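Local atomic coordinates of putative OmpA family lipoprotein (Burkholderia cenocepacia, PDB entry 5LKW), a protein that probably works in the Tol-Pal system that keeps the outer membrane intact, its periplasmic OmpA-like domain binding diaminopimelic acid, a peptidoglycan component. Residues A[35-43]-A[79-90]. Residues are numbered along the deposited sequence; the frame is centred on the assembly and turned at random.
Sequences MQQHAQYLK and AMALLGVNDSQM
Q89 reaches across to the backbone of helix 32-44: its NE2 donates a nearly straight hydrogen bond to L42 O (3.0 Å, 165° at the hydrogen). The oxygen lies close to the plane of the Q89 amide, while NE2 stands above the carbonyl plane of L42. Q89 NE2 also bonds R48 O, and N86 ND2 donates to Q89 OE1 at 3.1 Å, so both ends of this buried amide are gripped and its rotation is fixed. Deeper in, M80 is a knob set among M35, H38, A39 and L42. The M80 chain is extended as far as SD, which rests 3.7 Å from H38 CB, and the bend at chi3 (-65°) then turns CE onto L42 CD1. A39, small enough for close approach, puts CB 3.7 Å from L83 CB and CA 3.6 Å from V85 CG2. Helix 62-82 ends here in a Schellman motif with G84 at C', and the aliphatic part of K43 lies along this turn, CG 3.4 Å from G84 O. L42 and M80 also touch V50 and I52 of strand 50-55. The apolar interlock thus joins two helices over the OmpA-like sheet, while the amide gives L42 O, in the last turn of helix 32-44, a side-chain donor from 3-10 turn 87-89.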
# COMPACT_ATOMS: atom_id res chain seq x y z
N MET A 35 4.60 -8.75 2.74
CA MET A 35 3.90 -9.13 1.50
C MET A 35 3.48 -10.64 1.56
O MET A 35 2.39 -11.02 1.11
CB MET A 35 4.80 -8.91 0.26
CG MET A 35 5.16 -7.43 -0.18
SD MET A 35 3.72 -6.41 -0.50
CE MET A 35 3.25 -5.96 1.20
N GLN A 36 4.38 -11.46 2.12
CA GLN A 36 4.18 -12.90 2.26
C GLN A 36 3.05 -13.20 3.23
O GLN A 36 2.18 -14.04 2.95
CB GLN A 36 5.49 -13.55 2.67
CG GLN A 36 6.55 -13.24 1.62
CD GLN A 36 7.81 -14.06 1.68
OE1 GLN A 36 8.77 -13.69 2.39
NE2 GLN A 36 7.86 -15.14 0.88
N GLN A 37 3.05 -12.48 4.35
CA GLN A 37 1.97 -12.63 5.29
C GLN A 37 0.64 -12.29 4.66
O GLN A 37 -0.30 -13.11 4.68
CB GLN A 37 2.23 -11.83 6.56
CG GLN A 37 2.86 -12.67 7.66
CD GLN A 37 4.09 -12.03 8.28
OE1 GLN A 37 4.55 -10.96 7.86
NE2 GLN A 37 4.64 -12.70 9.31
N HIS A 38 0.54 -11.09 4.09
CA HIS A 38 -0.71 -10.72 3.43
C HIS A 38 -1.13 -11.65 2.31
O HIS A 38 -2.30 -12.01 2.25
CB HIS A 38 -0.76 -9.24 3.05
CG HIS A 38 -1.01 -8.35 4.23
ND1 HIS A 38 0.01 -7.83 5.01
CD2 HIS A 38 -2.17 -7.95 4.81
CE1 HIS A 38 -0.52 -7.11 5.98
NE2 HIS A 38 -1.84 -7.18 5.90
N ALA A 39 -0.17 -12.03 1.45
CA ALA A 39 -0.39 -12.98 0.35
C ALA A 39 -0.98 -14.31 0.85
O ALA A 39 -1.93 -14.82 0.26
CB ALA A 39 0.89 -13.23 -0.43
N GLN A 40 -0.41 -14.84 1.93
CA GLN A 40 -0.87 -16.10 2.51
C GLN A 40 -2.32 -15.96 2.98
O GLN A 40 -3.17 -16.79 2.65
CB GLN A 40 0.06 -16.54 3.66
CG GLN A 40 -0.08 -17.99 4.14
CD GLN A 40 -0.20 -19.00 3.01
OE1 GLN A 40 0.61 -19.02 2.07
NE2 GLN A 40 -1.20 -19.87 3.11
N TYR A 41 -2.61 -14.88 3.71
CA TYR A 41 -3.97 -14.59 4.09
C TYR A 41 -4.92 -14.53 2.88
O TYR A 41 -5.92 -15.25 2.84
CB TYR A 41 -4.07 -13.34 4.97
CG TYR A 41 -5.49 -13.05 5.37
CD1 TYR A 41 -5.96 -13.37 6.65
CD2 TYR A 41 -6.37 -12.49 4.48
CE1 TYR A 41 -7.27 -13.10 7.02
CE2 TYR A 41 -7.69 -12.23 4.83
CZ TYR A 41 -8.14 -12.52 6.10
OH TYR A 41 -9.46 -12.25 6.42
N LEU A 42 -4.59 -13.71 1.89
CA LEU A 42 -5.39 -13.61 0.67
C LEU A 42 -5.68 -14.94 -0.11
O LEU A 42 -6.84 -15.25 -0.42
CB LEU A 42 -4.80 -12.53 -0.26
CG LEU A 42 -5.04 -11.07 0.23
CD1 LEU A 42 -4.28 -10.06 -0.62
CD2 LEU A 42 -6.53 -10.71 0.28
N LYS A 43 -4.63 -15.69 -0.43
CA LYS A 43 -4.71 -16.98 -1.12
C LYS A 43 -5.57 -18.01 -0.39
O LYS A 43 -6.27 -18.82 -1.02
CB LYS A 43 -3.30 -17.55 -1.29
CG LYS A 43 -2.55 -17.03 -2.53
CD LYS A 43 -1.12 -17.62 -2.63
CE LYS A 43 -0.26 -17.13 -1.47
NZ LYS A 43 0.86 -18.03 -1.04
N ALA A 79 3.87 -7.21 -6.18
CA ALA A 79 4.57 -8.04 -5.18
C ALA A 79 3.67 -9.11 -4.61
O ALA A 79 4.15 -10.19 -4.28
CB ALA A 79 5.11 -7.17 -4.02
N MET A 80 2.38 -8.81 -4.44
CA MET A 80 1.49 -9.88 -3.97
C MET A 80 1.05 -10.81 -5.11
O MET A 80 0.97 -12.00 -4.91
CB MET A 80 0.30 -9.34 -3.14
CG MET A 80 0.76 -8.71 -1.80
SD MET A 80 -0.55 -8.54 -0.57
CE MET A 80 -1.66 -7.37 -1.33
N ALA A 81 0.83 -10.26 -6.30
CA ALA A 81 0.61 -11.04 -7.54
C ALA A 81 1.63 -12.13 -7.72
O ALA A 81 1.29 -13.31 -7.89
CB ALA A 81 0.62 -10.14 -8.77
N LEU A 82 2.89 -11.72 -7.65
CA LEU A 82 4.03 -12.61 -7.72
C LEU A 82 4.02 -13.70 -6.68
O LEU A 82 4.53 -14.80 -6.94
CB LEU A 82 5.34 -11.81 -7.59
CG LEU A 82 5.73 -11.38 -8.98
CD1 LEU A 82 6.88 -10.37 -8.93
CD2 LEU A 82 6.10 -12.64 -9.81
N LEU A 83 3.43 -13.42 -5.52
CA LEU A 83 3.30 -14.46 -4.49
C LEU A 83 2.06 -15.33 -4.69
O LEU A 83 1.73 -16.13 -3.84
CB LEU A 83 3.37 -13.89 -3.07
CG LEU A 83 4.68 -13.17 -2.76
CD1 LEU A 83 4.53 -12.27 -1.56
CD2 LEU A 83 5.88 -14.13 -2.54
N GLY A 84 1.38 -15.15 -5.81
CA GLY A 84 0.22 -16.01 -6.16
C GLY A 84 -1.17 -15.58 -5.74
O GLY A 84 -2.12 -16.39 -5.81
N VAL A 85 -1.33 -14.33 -5.28
CA VAL A 85 -2.67 -13.81 -5.01
C VAL A 85 -3.39 -13.59 -6.35
O VAL A 85 -2.78 -13.14 -7.30
CB VAL A 85 -2.66 -12.45 -4.19
CG1 VAL A 85 -4.06 -11.94 -4.01
CG2 VAL A 85 -2.00 -12.64 -2.83
N ASN A 86 -4.67 -13.94 -6.43
CA ASN A 86 -5.49 -13.64 -7.61
C ASN A 86 -5.71 -12.17 -7.78
O ASN A 86 -6.13 -11.51 -6.84
CB ASN A 86 -6.91 -14.21 -7.46
CG ASN A 86 -6.93 -15.69 -7.32
OD1 ASN A 86 -6.72 -16.41 -8.29
ND2 ASN A 86 -7.19 -16.18 -6.10
N ASP A 87 -5.52 -11.69 -9.00
CA ASP A 87 -5.85 -10.32 -9.38
C ASP A 87 -7.25 -9.92 -8.95
O ASP A 87 -7.47 -8.74 -8.64
CB ASP A 87 -5.77 -10.14 -10.89
CG ASP A 87 -4.46 -10.64 -11.46
OD1 ASP A 87 -3.43 -10.63 -10.72
OD2 ASP A 87 -4.46 -11.05 -12.66
N SER A 88 -8.19 -10.88 -8.99
CA SER A 88 -9.58 -10.62 -8.61
C SER A 88 -9.74 -10.24 -7.12
O SER A 88 -10.78 -9.73 -6.73
CB SER A 88 -10.49 -11.82 -8.89
OG SER A 88 -10.25 -12.83 -7.91
N GLN A 89 -8.75 -10.49 -6.28
CA GLN A 89 -8.92 -10.06 -4.89
C GLN A 89 -8.22 -8.73 -4.58
O GLN A 89 -8.20 -8.30 -3.43
CB GLN A 89 -8.50 -11.13 -3.91
CG GLN A 89 -9.29 -12.44 -3.98
CD GLN A 89 -8.60 -13.52 -3.16
OE1 GLN A 89 -7.94 -14.39 -3.71
NE2 GLN A 89 -8.69 -13.42 -1.84
N MET A 90 -7.67 -8.08 -5.62
CA MET A 90 -6.80 -6.92 -5.43
C MET A 90 -7.21 -5.83 -6.39
O MET A 90 -7.42 -6.09 -7.58
CB MET A 90 -5.35 -7.31 -5.73
CG MET A 90 -4.75 -8.21 -4.66
SD MET A 90 -3.02 -8.48 -4.92
CE MET A 90 -3.07 -9.24 -6.59